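PDB 3GDE: DNA ligase from Archaeoglobus fulgidus, which probably seals nicks in double-stranded DNA during replication, recombination and repair, using ATP to join a 3'-hydroxyl to a 5'-phosphate. Local coordinates for residues 487-490 against 495-498; 480-485 against 499-504; 85-90 against 95-100; 68-73 against 79-84; 15-20 against 158-163. One frame throughout, in Å; residues are numbered along the deposited sequence.

In the fold
Contacts 3, 4 and 5 belong to the helical DNA-binding domain, contacts 1 and 2 to the OB-fold domain near the other end of the chain. Contact 5 brackets the first group: it starts at 15-20, contacts 4 and 3 follow in turn with helix 81-91 in common, and it closes at 158-163. Contact 2 likewise spans contact 1, the hairpin of 487-491 and 494-497, and both reach the same antiparallel sheet with centres 11 Å apart. One place where the two domains meet is the packing of I88 of contact 3 on V488 of contact 1, their contact centres 12 Å apart, in keeping with the closed conformation of this ligase.

Contact 1. Residues 487-490 against 495-498; sequences IVSQ and VEFI
I487 CG1 and F497 CG both stand anti to their own carbonyl carbon (chi1 -69° and -53°); the antiparallel pairing of the strands puts both residues on one face, and the matching torsions lay the side chains side by side. I487 CG1 comes to 3.6 Å from F497 CE2, approaching the ring obliquely, while I487 CG2, on the other branch, lies 4.0 Å from V495 CG1. The same V495 methyl is met at 3.5 Å by CG of Q490, whose extended chain lies alongside the valine at the exposed end of this face. Branched and aromatic residues such as I487, V495 and F497 suit its buried part, which W437 and L446 also line. S489 and E496, polar and less buried, put their side chains on the other face.

Two fairly straight backbone bonds hold the strands: V488 N to E496 O at 3.0 Å, and E496 N to S489 O at 2.9 Å. Both use E496, but with different partners: two residues stand opposite one, V488 being the extra residue. Its psi of -8°, far from an extended value, tips its CB toward the partner strand. The valine is thereby directed off the regular faces, and its CG2 crosses I498 CG1 at 4.1 Å. V488 and S489 opposite E496 form a classic beta bulge, here in the hairpin that follows helix 473-483 in the OB-fold domain.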
# COMPACT_ATOMS: atom_id res chain seq x y z
N ILE A 487 -13.81 -9.06 -13.92
CA ILE A 487 -15.03 -8.41 -14.40
C ILE A 487 -16.23 -8.82 -13.56
O ILE A 487 -16.56 -10.01 -13.42
CB ILE A 487 -15.31 -8.60 -15.92
CG1 ILE A 487 -14.27 -7.84 -16.77
CG2 ILE A 487 -16.73 -8.13 -16.27
CD1 ILE A 487 -14.20 -8.28 -18.24
N VAL A 488 -16.88 -7.81 -13.01
CA VAL A 488 -17.86 -7.97 -11.97
C VAL A 488 -19.17 -7.29 -12.43
O VAL A 488 -20.23 -7.40 -11.81
CB VAL A 488 -17.26 -7.42 -10.66
CG1 VAL A 488 -17.77 -6.03 -10.31
CG2 VAL A 488 -17.45 -8.40 -9.54
N SER A 489 -19.08 -6.57 -13.54
CA SER A 489 -20.22 -5.95 -14.18
C SER A 489 -19.86 -5.78 -15.65
O SER A 489 -18.75 -5.37 -15.97
CB SER A 489 -20.55 -4.59 -13.54
OG SER A 489 -21.48 -3.84 -14.32
N GLN A 490 -20.79 -6.14 -16.53
CA GLN A 490 -20.65 -5.82 -17.95
C GLN A 490 -21.98 -5.35 -18.52
O GLN A 490 -22.92 -6.14 -18.65
CB GLN A 490 -20.10 -7.00 -18.76
CG GLN A 490 -19.83 -6.61 -20.20
CD GLN A 490 -18.95 -7.59 -20.96
OE1 GLN A 490 -18.12 -8.29 -20.39
NE2 GLN A 490 -19.13 -7.62 -22.27
N VAL A 495 -17.37 -2.26 -18.59
CA VAL A 495 -17.15 -3.24 -17.53
C VAL A 495 -16.67 -2.57 -16.24
O VAL A 495 -16.06 -1.49 -16.27
CB VAL A 495 -16.18 -4.42 -17.94
CG1 VAL A 495 -16.76 -5.27 -19.05
CG2 VAL A 495 -14.79 -3.92 -18.32
N GLU A 496 -16.97 -3.21 -15.11
CA GLU A 496 -16.43 -2.80 -13.82
C GLU A 496 -15.55 -3.92 -13.29
O GLU A 496 -15.81 -5.10 -13.55
CB GLU A 496 -17.55 -2.43 -12.84
CG GLU A 496 -18.38 -1.21 -13.29
CD GLU A 496 -19.60 -0.91 -12.41
OE1 GLU A 496 -20.36 0.03 -12.75
OE2 GLU A 496 -19.80 -1.61 -11.39
N PHE A 497 -14.49 -3.55 -12.58
CA PHE A 497 -13.55 -4.52 -12.00
C PHE A 497 -13.57 -4.51 -10.48
O PHE A 497 -13.86 -3.49 -9.86
CB PHE A 497 -12.11 -4.23 -12.45
CG PHE A 497 -11.95 -4.13 -13.92
CD1 PHE A 497 -11.59 -2.92 -14.50
CD2 PHE A 497 -12.16 -5.23 -14.74
CE1 PHE A 497 -11.45 -2.82 -15.88
CE2 PHE A 497 -12.02 -5.13 -16.11
CZ PHE A 497 -11.67 -3.93 -16.68
N ILE A 498 -13.24 -5.67 -9.91
CA ILE A 498 -12.74 -5.78 -8.54
C ILE A 498 -11.47 -4.92 -8.46
O ILE A 498 -10.52 -5.16 -9.19
CB ILE A 498 -12.37 -7.24 -8.19
CG1 ILE A 498 -13.60 -8.14 -8.16
CG2 ILE A 498 -11.59 -7.33 -6.86
CD1 ILE A 498 -13.30 -9.58 -8.47

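Contact 2. Residues 480-485 against 499-504; sequences TEMFRP and PKYVFE
Y501 reaches across to F483 and M482 along its whole length. Its CB begins the contact, 4.1 Å from F483 CE1, and the same phenylalanine carbon lies 3.6 Å from Y501 CD1. Here the tyrosine turns an edge toward the face of F483 in an offset edge-to-face pair, with planes at 75°. One atom further out, Y501 CE1 lies 3.4 Å from M482 O.

The flat of the ring carries a Met-aromatic contact: M482 SD sits 4.1 Å from the Y501 ring centroid, only 9° off the normal. M482 gets there because its CG lies between the backbone N and the carbonyl carbon (chi1 77°), a position that lays the thioether across the ring, while K500 CD covers the opposite face nearer the rim. At the tip, Y501 OH is 2.7 Å from a water lying in the plane of the ring, and this water donates to M482 O at 2.6 Å.

F483 continues the aromatic chain, its CE2 4.0 Å from F503 CZ; beyond the pair, F497 stacks on F483, and F449 and F527 meet F503 edge-to-face. Flat rings suit this junction of helix 473-483 with the sheet, since they can present either edges or faces. The chemistry implies a join made mainly by dispersion and quadrupolar ring contacts, with one water linking the tyrosine hydroxyl to the carbonyl of M482.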
# COMPACT_ATOMS: atom_id res chain seq x y z
N THR A 480 -5.74 -6.86 -20.65
CA THR A 480 -6.99 -7.57 -20.90
C THR A 480 -6.97 -8.95 -20.21
O THR A 480 -7.95 -9.34 -19.58
CB THR A 480 -7.28 -7.74 -22.43
OG1 THR A 480 -7.43 -6.44 -23.03
CG2 THR A 480 -8.55 -8.57 -22.68
N GLU A 481 -5.84 -9.65 -20.32
CA GLU A 481 -5.73 -10.98 -19.72
C GLU A 481 -5.75 -10.93 -18.19
O GLU A 481 -6.34 -11.80 -17.56
CB GLU A 481 -4.50 -11.73 -20.22
CG GLU A 481 -4.52 -12.04 -21.73
CD GLU A 481 -5.67 -12.96 -22.13
OE1 GLU A 481 -6.61 -12.49 -22.83
OE2 GLU A 481 -5.63 -14.15 -21.73
N MET A 482 -5.14 -9.90 -17.61
CA MET A 482 -5.14 -9.78 -16.15
C MET A 482 -6.42 -9.19 -15.56
O MET A 482 -6.68 -9.38 -14.37
CB MET A 482 -3.87 -9.08 -15.64
CG MET A 482 -3.83 -7.57 -15.79
SD MET A 482 -2.23 -6.98 -15.18
CE MET A 482 -1.16 -7.47 -16.53
N PHE A 483 -7.22 -8.51 -16.38
CA PHE A 483 -8.46 -7.87 -15.94
C PHE A 483 -9.70 -8.70 -16.13
O PHE A 483 -10.67 -8.56 -15.38
CB PHE A 483 -8.70 -6.59 -16.71
CG PHE A 483 -8.13 -5.40 -16.07
CD1 PHE A 483 -8.21 -5.23 -14.69
CD2 PHE A 483 -7.54 -4.40 -16.85
CE1 PHE A 483 -7.69 -4.12 -14.09
CE2 PHE A 483 -7.03 -3.28 -16.27
CZ PHE A 483 -7.09 -3.13 -14.89
N ARG A 484 -9.69 -9.52 -17.18
CA ARG A 484 -10.81 -10.39 -17.53
C ARG A 484 -11.44 -11.12 -16.32
O ARG A 484 -12.64 -11.01 -16.12
CB ARG A 484 -10.42 -11.36 -18.65
CG ARG A 484 -11.59 -12.15 -19.22
CD ARG A 484 -11.18 -13.02 -20.42
NE ARG A 484 -11.53 -12.38 -21.69
CZ ARG A 484 -10.66 -12.04 -22.64
NH1 ARG A 484 -9.36 -12.29 -22.50
NH2 ARG A 484 -11.11 -11.47 -23.75
N PRO A 485 -10.62 -11.83 -15.50
CA PRO A 485 -11.18 -12.56 -14.34
C PRO A 485 -11.87 -11.67 -13.31
O PRO A 485 -12.72 -12.14 -12.55
CB PRO A 485 -9.94 -13.20 -13.69
CG PRO A 485 -8.90 -13.20 -14.75
CD PRO A 485 -9.15 -12.00 -15.59
N PRO A 499 -11.47 -3.89 -7.59
CA PRO A 499 -10.28 -3.04 -7.43
C PRO A 499 -9.05 -3.86 -7.03
O PRO A 499 -9.10 -4.61 -6.06
CB PRO A 499 -10.68 -2.05 -6.33
CG PRO A 499 -11.94 -2.60 -5.72
CD PRO A 499 -12.60 -3.45 -6.75
N LYS A 500 -7.97 -3.72 -7.79
CA LYS A 500 -6.82 -4.62 -7.67
C LYS A 500 -5.56 -3.96 -8.23
O LYS A 500 -4.55 -3.82 -7.54
CB LYS A 500 -7.13 -5.91 -8.43
CG LYS A 500 -6.67 -7.20 -7.77
CD LYS A 500 -5.35 -7.67 -8.29
CE LYS A 500 -5.32 -9.18 -8.37
NZ LYS A 500 -3.97 -9.72 -8.05
N TYR A 501 -5.63 -3.53 -9.48
CA TYR A 501 -4.45 -3.05 -10.18
C TYR A 501 -4.35 -1.53 -10.15
O TYR A 501 -5.35 -0.83 -10.16
CB TYR A 501 -4.41 -3.61 -11.60
CG TYR A 501 -4.27 -5.13 -11.62
CD1 TYR A 501 -5.30 -5.94 -12.10
CD2 TYR A 501 -3.11 -5.74 -11.13
CE1 TYR A 501 -5.19 -7.32 -12.10
CE2 TYR A 501 -2.98 -7.13 -11.13
CZ TYR A 501 -4.03 -7.92 -11.61
OH TYR A 501 -3.90 -9.31 -11.63
N VAL A 502 -3.11 -1.05 -10.09
CA VAL A 502 -2.84 0.38 -10.02
C VAL A 502 -2.01 0.79 -11.25
O VAL A 502 -1.00 0.15 -11.56
CB VAL A 502 -2.10 0.74 -8.69
CG1 VAL A 502 -1.55 2.16 -8.71
CG2 VAL A 502 -3.03 0.52 -7.48
N PHE A 503 -2.45 1.84 -11.95
CA PHE A 503 -1.68 2.39 -13.08
C PHE A 503 -0.94 3.64 -12.64
O PHE A 503 -1.48 4.43 -11.87
CB PHE A 503 -2.60 2.82 -14.23
CG PHE A 503 -3.20 1.69 -15.02
CD1 PHE A 503 -2.81 0.37 -14.82
CD2 PHE A 503 -4.16 1.96 -16.01
CE1 PHE A 503 -3.37 -0.66 -15.56
CE2 PHE A 503 -4.71 0.94 -16.77
CZ PHE A 503 -4.32 -0.37 -16.55
N GLU A 504 0.28 3.83 -13.12
CA GLU A 504 0.91 5.16 -13.08
C GLU A 504 0.38 5.99 -14.26
O GLU A 504 0.48 5.57 -15.43
CB GLU A 504 2.43 5.08 -13.12
CG GLU A 504 3.10 6.46 -12.97
CD GLU A 504 4.61 6.42 -12.95
OE1 GLU A 504 5.20 5.32 -12.81
OE2 GLU A 504 5.23 7.52 -13.06
O HOH W 1 -5.71 -11.09 -12.62

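Contact 3. Residues 85-90 against 95-100; sequences ESMIRE and GLVAEQ
V97 overlaps the backbone and the base of M87 with both of its methyls. CG2, lying anti to the valine's own carbonyl carbon, reaches into the turn of helix 81-91 and sits 3.4 Å from M87 O and 3.6 Å from I88 N. CG1, anti to the backbone N (chi1 173°), stays on the methionine side, 3.8 Å from M87 CB and 4.1 Å from M87 SD. A short, branched residue suits this place because the backbones come close, the CA atoms of I88 and V97 being 6.2 Å apart. Cut back to an alanine, this position would lose both methyls, which would probably open a gap against M87 and the backbone at M87 and I88, and leave the methionine chain free to shift.

These are consecutive helices of the all-helical DNA-binding domain, 81-91 and 94-108, joined by a tight turn; the axes of the short segments approach to 9.0 Å, with their directions 120° from one another. M87 bends at its last torsion (chi3 80°), bringing the CE methyl of its flexible chain within 4.2 Å of Q100 CB, while L101, one turn on from V97, also touches M87. Q100 makes this contact with its aliphatic base, and its amide end leads away. I84 and Y91 of helix 81-91 also pack on V97.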
# COMPACT_ATOMS: atom_id res chain seq x y z
N GLU A 85 -19.16 -17.84 -12.47
CA GLU A 85 -18.66 -16.63 -13.13
C GLU A 85 -19.79 -15.74 -13.62
O GLU A 85 -19.75 -14.52 -13.42
CB GLU A 85 -17.67 -16.99 -14.25
CG GLU A 85 -16.36 -17.54 -13.70
CD GLU A 85 -15.48 -18.23 -14.72
OE1 GLU A 85 -15.96 -18.52 -15.84
OE2 GLU A 85 -14.30 -18.50 -14.40
N SER A 86 -20.84 -16.32 -14.20
CA SER A 86 -21.99 -15.51 -14.60
C SER A 86 -22.69 -14.91 -13.38
O SER A 86 -23.22 -13.81 -13.45
CB SER A 86 -22.97 -16.30 -15.47
OG SER A 86 -23.94 -16.95 -14.69
N MET A 87 -22.67 -15.65 -12.27
CA MET A 87 -23.22 -15.16 -11.00
C MET A 87 -22.47 -13.93 -10.46
O MET A 87 -23.09 -13.03 -9.92
CB MET A 87 -23.24 -16.27 -9.94
CG MET A 87 -24.23 -17.41 -10.20
SD MET A 87 -24.11 -18.73 -8.96
CE MET A 87 -25.04 -17.99 -7.60
N ILE A 88 -21.14 -13.89 -10.62
CA ILE A 88 -20.36 -12.72 -10.18
C ILE A 88 -20.76 -11.45 -10.94
O ILE A 88 -20.80 -10.37 -10.37
CB ILE A 88 -18.81 -12.94 -10.19
CG1 ILE A 88 -18.16 -12.12 -9.07
CG2 ILE A 88 -18.18 -12.60 -11.57
CD1 ILE A 88 -16.65 -12.10 -9.08
N ARG A 89 -21.07 -11.60 -12.23
CA ARG A 89 -21.53 -10.49 -13.07
C ARG A 89 -22.99 -10.14 -12.78
O ARG A 89 -23.40 -8.99 -12.97
CB ARG A 89 -21.31 -10.80 -14.55
CG ARG A 89 -19.84 -10.96 -14.93
CD ARG A 89 -19.64 -11.19 -16.43
NE ARG A 89 -20.13 -12.50 -16.89
CZ ARG A 89 -19.41 -13.61 -16.95
NH1 ARG A 89 -18.14 -13.62 -16.57
NH2 ARG A 89 -19.97 -14.73 -17.40
N GLU A 90 -23.75 -11.12 -12.30
CA GLU A 90 -25.12 -10.90 -11.84
C GLU A 90 -25.15 -10.17 -10.49
O GLU A 90 -25.82 -9.14 -10.34
CB GLU A 90 -25.87 -12.23 -11.73
CG GLU A 90 -27.28 -12.12 -11.13
CD GLU A 90 -27.96 -13.48 -10.91
OE1 GLU A 90 -29.05 -13.49 -10.29
OE2 GLU A 90 -27.42 -14.54 -11.35
N GLY A 95 -18.34 -12.33 -2.98
CA GLY A 95 -18.82 -12.56 -1.62
C GLY A 95 -20.30 -12.92 -1.61
O GLY A 95 -20.69 -13.91 -1.00
N LEU A 96 -21.10 -12.13 -2.32
CA LEU A 96 -22.54 -12.37 -2.42
C LEU A 96 -22.87 -13.66 -3.17
O LEU A 96 -23.88 -14.31 -2.90
CB LEU A 96 -23.25 -11.18 -3.07
CG LEU A 96 -23.22 -9.84 -2.31
CD1 LEU A 96 -23.83 -8.73 -3.15
CD2 LEU A 96 -23.91 -9.95 -0.95
N VAL A 97 -22.00 -14.04 -4.10
CA VAL A 97 -22.13 -15.30 -4.80
C VAL A 97 -21.83 -16.48 -3.87
O VAL A 97 -22.58 -17.46 -3.85
CB VAL A 97 -21.23 -15.37 -6.06
CG1 VAL A 97 -21.27 -16.77 -6.68
CG2 VAL A 97 -21.67 -14.32 -7.07
N ALA A 98 -20.72 -16.39 -3.13
CA ALA A 98 -20.36 -17.42 -2.16
C ALA A 98 -21.51 -17.63 -1.15
O ALA A 98 -21.91 -18.77 -0.91
CB ALA A 98 -19.06 -17.07 -1.46
N GLU A 99 -22.04 -16.53 -0.61
CA GLU A 99 -23.19 -16.56 0.28
C GLU A 99 -24.38 -17.33 -0.31
O GLU A 99 -25.01 -18.13 0.37
CB GLU A 99 -23.61 -15.14 0.65
CG GLU A 99 -24.76 -15.06 1.65
CD GLU A 99 -25.39 -13.68 1.75
OE1 GLU A 99 -24.99 -12.76 0.99
OE2 GLU A 99 -26.31 -13.51 2.57
N GLN A 100 -24.66 -17.08 -1.58
CA GLN A 100 -25.76 -17.71 -2.29
C GLN A 100 -25.52 -19.20 -2.51
O GLN A 100 -26.43 -20.00 -2.31
CB GLN A 100 -26.02 -16.99 -3.62
CG GLN A 100 -27.50 -16.89 -3.97
CD GLN A 100 -28.36 -16.48 -2.78
OE1 GLN A 100 -28.12 -15.45 -2.13
NE2 GLN A 100 -29.37 -17.29 -2.49

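Contact 4. Residues 68-73 against 79-84; sequences LLYEAL and VKRSEI
R81 lays its extended chain across the base of Y70, its NE 3.5 Å from Y70 CB, which sits over one face of the guanidinium. The ring and guanidinium planes are only 14° apart, yet the two side chains cross at about a right angle. Next to them I84 CG2 abuts the edge of the tyrosine ring in its plane, 3.6 Å from Y70 CD2, and I84 CD1 reaches L73 CB at 3.9 Å.

The contact packs the consecutive helices 66-77 and 81-91 of the all-helical DNA-binding domain against each other; the short turn between them brings K80 to the N-cap position of the second. Isoleucine suits the interior here, its two branches reaching separate residues, and arginine suits the partly exposed margin, its long aliphatic stem packing while its head stays polar. That head is positioned chiefly by E85, whose OE2 forms a salt bridge with R81 NE. E71 contributes a weaker attraction: bent at chi2 (-85°), it brings OE1 to R81 NH1 over a long 3.9 Å. I88 and L94 pack against Y70 from further along the chain.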
# COMPACT_ATOMS: atom_id res chain seq x y z
N LEU A 68 -8.58 -19.63 -7.77
CA LEU A 68 -8.61 -20.60 -6.67
C LEU A 68 -9.93 -20.59 -5.92
O LEU A 68 -10.43 -21.64 -5.52
CB LEU A 68 -7.45 -20.36 -5.69
CG LEU A 68 -6.11 -21.00 -6.02
CD1 LEU A 68 -5.58 -20.51 -7.35
CD2 LEU A 68 -5.12 -20.72 -4.91
N LEU A 69 -10.50 -19.40 -5.74
CA LEU A 69 -11.82 -19.25 -5.12
C LEU A 69 -12.92 -19.93 -5.93
O LEU A 69 -13.79 -20.61 -5.37
CB LEU A 69 -12.16 -17.77 -4.89
CG LEU A 69 -11.94 -17.15 -3.50
CD1 LEU A 69 -10.74 -17.76 -2.78
CD2 LEU A 69 -11.79 -15.65 -3.60
N TYR A 70 -12.89 -19.74 -7.25
CA TYR A 70 -13.84 -20.39 -8.16
C TYR A 70 -13.84 -21.91 -8.03
O TYR A 70 -14.90 -22.52 -7.87
CB TYR A 70 -13.57 -19.98 -9.61
CG TYR A 70 -14.16 -18.64 -10.00
CD1 TYR A 70 -13.35 -17.62 -10.51
CD2 TYR A 70 -15.52 -18.40 -9.86
CE1 TYR A 70 -13.89 -16.39 -10.86
CE2 TYR A 70 -16.07 -17.17 -10.21
CZ TYR A 70 -15.24 -16.18 -10.71
OH TYR A 70 -15.79 -14.97 -11.06
N GLU A 71 -12.67 -22.52 -8.09
CA GLU A 71 -12.53 -23.97 -7.95
C GLU A 71 -13.05 -24.50 -6.61
O GLU A 71 -13.72 -25.54 -6.57
CB GLU A 71 -11.07 -24.40 -8.14
CG GLU A 71 -10.39 -23.85 -9.39
CD GLU A 71 -10.63 -24.69 -10.63
OE1 GLU A 71 -11.76 -24.66 -11.18
OE2 GLU A 71 -9.69 -25.37 -11.07
N ALA A 72 -12.77 -23.78 -5.52
CA ALA A 72 -13.25 -24.17 -4.19
C ALA A 72 -14.77 -24.08 -4.12
O ALA A 72 -15.43 -24.97 -3.59
CB ALA A 72 -12.61 -23.31 -3.10
N LEU A 73 -15.32 -23.01 -4.67
CA LEU A 73 -16.77 -22.81 -4.73
C LEU A 73 -17.45 -23.86 -5.61
O LEU A 73 -18.55 -24.31 -5.30
CB LEU A 73 -17.10 -21.37 -5.18
CG LEU A 73 -16.85 -20.27 -4.14
CD1 LEU A 73 -16.91 -18.87 -4.74
CD2 LEU A 73 -17.81 -20.37 -2.96
N VAL A 79 -21.92 -26.60 -8.46
CA VAL A 79 -22.20 -25.80 -9.66
C VAL A 79 -20.90 -25.51 -10.43
O VAL A 79 -19.85 -25.26 -9.83
CB VAL A 79 -23.03 -24.49 -9.39
CG1 VAL A 79 -23.77 -24.55 -8.06
CG2 VAL A 79 -22.19 -23.26 -9.48
N LYS A 80 -20.98 -25.57 -11.76
CA LYS A 80 -19.77 -25.44 -12.57
C LYS A 80 -19.26 -24.01 -12.59
O LYS A 80 -20.03 -23.07 -12.40
CB LYS A 80 -19.97 -25.99 -13.99
CG LYS A 80 -20.27 -27.50 -14.05
CD LYS A 80 -19.03 -28.40 -13.77
CE LYS A 80 -18.89 -28.82 -12.29
NZ LYS A 80 -20.08 -29.55 -11.75
N ARG A 81 -17.96 -23.87 -12.83
CA ARG A 81 -17.29 -22.57 -12.75
C ARG A 81 -17.90 -21.51 -13.66
O ARG A 81 -18.04 -20.35 -13.26
CB ARG A 81 -15.79 -22.73 -13.01
CG ARG A 81 -15.00 -21.45 -12.75
CD ARG A 81 -13.51 -21.67 -12.80
NE ARG A 81 -12.85 -20.39 -13.01
CZ ARG A 81 -11.54 -20.20 -13.01
NH1 ARG A 81 -10.71 -21.22 -12.78
NH2 ARG A 81 -11.05 -18.98 -13.21
N SER A 82 -18.29 -21.91 -14.88
CA SER A 82 -18.92 -21.00 -15.85
C SER A 82 -20.19 -20.35 -15.29
O SER A 82 -20.43 -19.17 -15.51
CB SER A 82 -19.22 -21.72 -17.18
OG SER A 82 -20.17 -22.77 -17.00
N GLU A 83 -20.99 -21.13 -14.55
CA GLU A 83 -22.17 -20.58 -13.87
C GLU A 83 -21.82 -19.64 -12.70
O GLU A 83 -22.46 -18.60 -12.53
CB GLU A 83 -23.10 -21.70 -13.40
CG GLU A 83 -24.48 -21.20 -12.93
CD GLU A 83 -25.48 -22.32 -12.68
OE1 GLU A 83 -25.29 -23.46 -13.17
OE2 GLU A 83 -26.48 -22.06 -11.97
N ILE A 84 -20.81 -19.99 -11.91
CA ILE A 84 -20.36 -19.14 -10.80
C ILE A 84 -19.82 -17.80 -11.32
O ILE A 84 -20.01 -16.76 -10.68
CB ILE A 84 -19.29 -19.84 -9.91
CG1 ILE A 84 -19.78 -21.23 -9.45
CG2 ILE A 84 -18.93 -18.96 -8.70
CD1 ILE A 84 -18.80 -22.03 -8.58

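Contact 5. Residues 15-20 against 158-163; sequences RLEKIS and LTRLIL
E17 and R160 reach toward each other from backbones whose CA atoms are 13.0 Å apart. The arginine spans most of the distance by staying extended from CG to NE, while the glutamate bends at its second torsion (chi2 -145°) to present its carboxylate. R160 NH1 donates to E17 OE2 at 2.6 Å in a bent hydrogen bond (130° at the hydrogen), part of a salt bridge, met on the syn side but out of the carboxylate plane; the two flat groups are turned 32° from coplanar. A water completes a second link, donating to E17 OE1 at 2.6 Å and accepting from R160 NH2 at 2.8 Å.

Other groups also hold the two ends: Y157 OH bonds E17 OE2, and R160 is steadied by D93 at NE and by M166 O at NH1. With an alanine in place of E17, R160 NH1 and Y157 OH would probably lose a shared acceptor and the water one of its partners. Long charged chains suit such a separation, and this is a water-assisted salt bridge joining the region of helix 6-16 to helix 152-162 within the all-helical DNA-binding domain.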
# COMPACT_ATOMS: atom_id res chain seq x y z
N ARG A 15 -24.18 -5.66 9.22
CA ARG A 15 -24.91 -4.53 9.76
C ARG A 15 -24.25 -3.18 9.45
O ARG A 15 -24.93 -2.17 9.31
CB ARG A 15 -25.13 -4.72 11.27
CG ARG A 15 -26.42 -5.46 11.60
CD ARG A 15 -26.38 -6.18 12.97
NE ARG A 15 -26.20 -7.62 12.79
CZ ARG A 15 -27.19 -8.51 12.67
NH1 ARG A 15 -28.46 -8.10 12.72
NH2 ARG A 15 -26.92 -9.80 12.49
N LEU A 16 -22.92 -3.18 9.30
CA LEU A 16 -22.17 -1.97 8.95
C LEU A 16 -22.39 -1.51 7.52
O LEU A 16 -22.18 -0.34 7.21
CB LEU A 16 -20.67 -2.18 9.17
CG LEU A 16 -20.10 -2.37 10.57
CD1 LEU A 16 -18.60 -2.52 10.45
CD2 LEU A 16 -20.47 -1.23 11.52
N GLU A 17 -22.78 -2.44 6.65
CA GLU A 17 -23.01 -2.14 5.23
C GLU A 17 -24.11 -1.10 5.02
O GLU A 17 -24.05 -0.30 4.09
CB GLU A 17 -23.36 -3.41 4.45
CG GLU A 17 -22.27 -4.45 4.46
CD GLU A 17 -22.18 -5.23 3.16
OE1 GLU A 17 -22.91 -4.91 2.20
OE2 GLU A 17 -21.34 -6.16 3.12
N LYS A 18 -25.11 -1.12 5.90
CA LYS A 18 -26.25 -0.22 5.84
C LYS A 18 -25.88 1.19 6.30
O LYS A 18 -26.55 2.17 5.94
CB LYS A 18 -27.38 -0.82 6.70
CG LYS A 18 -28.47 0.12 7.24
CD LYS A 18 -28.22 0.48 8.72
CE LYS A 18 -29.51 0.85 9.44
NZ LYS A 18 -30.42 -0.33 9.61
N ILE A 19 -24.81 1.29 7.08
CA ILE A 19 -24.44 2.53 7.74
C ILE A 19 -23.49 3.34 6.87
O ILE A 19 -22.40 2.86 6.49
CB ILE A 19 -23.86 2.25 9.15
CG1 ILE A 19 -24.92 1.56 10.02
CG2 ILE A 19 -23.38 3.54 9.81
CD1 ILE A 19 -24.36 0.75 11.17
N SER A 20 -23.89 4.57 6.55
CA SER A 20 -23.08 5.43 5.71
C SER A 20 -22.34 6.50 6.50
O SER A 20 -21.33 7.02 6.03
CB SER A 20 -23.92 6.03 4.57
OG SER A 20 -24.83 7.00 5.05
N LEU A 158 -15.43 -14.10 4.17
CA LEU A 158 -14.21 -14.87 3.92
C LEU A 158 -13.71 -14.57 2.52
O LEU A 158 -12.51 -14.34 2.30
CB LEU A 158 -14.47 -16.38 4.05
CG LEU A 158 -13.86 -17.22 5.18
CD1 LEU A 158 -13.20 -16.42 6.29
CD2 LEU A 158 -14.87 -18.24 5.76
N THR A 159 -14.64 -14.57 1.58
CA THR A 159 -14.35 -14.33 0.18
C THR A 159 -13.87 -12.89 -0.01
O THR A 159 -12.84 -12.65 -0.66
CB THR A 159 -15.61 -14.62 -0.68
OG1 THR A 159 -15.97 -16.00 -0.53
CG2 THR A 159 -15.36 -14.33 -2.17
N ARG A 160 -14.59 -11.93 0.58
CA ARG A 160 -14.24 -10.52 0.47
C ARG A 160 -12.90 -10.20 1.13
O ARG A 160 -12.16 -9.34 0.65
CB ARG A 160 -15.35 -9.64 1.05
CG ARG A 160 -16.60 -9.62 0.17
CD ARG A 160 -17.52 -8.49 0.55
NE ARG A 160 -18.83 -8.59 -0.09
CZ ARG A 160 -19.87 -7.84 0.26
NH1 ARG A 160 -19.74 -6.95 1.23
NH2 ARG A 160 -21.04 -7.98 -0.34
N LEU A 161 -12.61 -10.92 2.21
CA LEU A 161 -11.35 -10.78 2.94
C LEU A 161 -10.17 -11.23 2.08
O LEU A 161 -9.20 -10.48 1.93
CB LEU A 161 -11.42 -11.56 4.27
CG LEU A 161 -10.24 -11.61 5.24
CD1 LEU A 161 -9.65 -10.23 5.54
CD2 LEU A 161 -10.66 -12.31 6.54
N ILE A 162 -10.26 -12.43 1.50
CA ILE A 162 -9.26 -12.95 0.56
C ILE A 162 -9.04 -12.01 -0.64
O ILE A 162 -7.92 -11.84 -1.12
CB ILE A 162 -9.63 -14.37 0.06
CG1 ILE A 162 -9.57 -15.38 1.21
CG2 ILE A 162 -8.72 -14.81 -1.12
CD1 ILE A 162 -10.31 -16.67 0.93
N LEU A 163 -10.12 -11.39 -1.12
CA LEU A 163 -10.07 -10.43 -2.22
C LEU A 163 -9.71 -9.01 -1.76
O LEU A 163 -9.62 -8.10 -2.58
CB LEU A 163 -11.41 -10.43 -2.98
CG LEU A 163 -11.70 -11.74 -3.73
CD1 LEU A 163 -13.09 -11.75 -4.33
CD2 LEU A 163 -10.65 -12.04 -4.78
O HOH W 2 -23.19 -6.30 0.02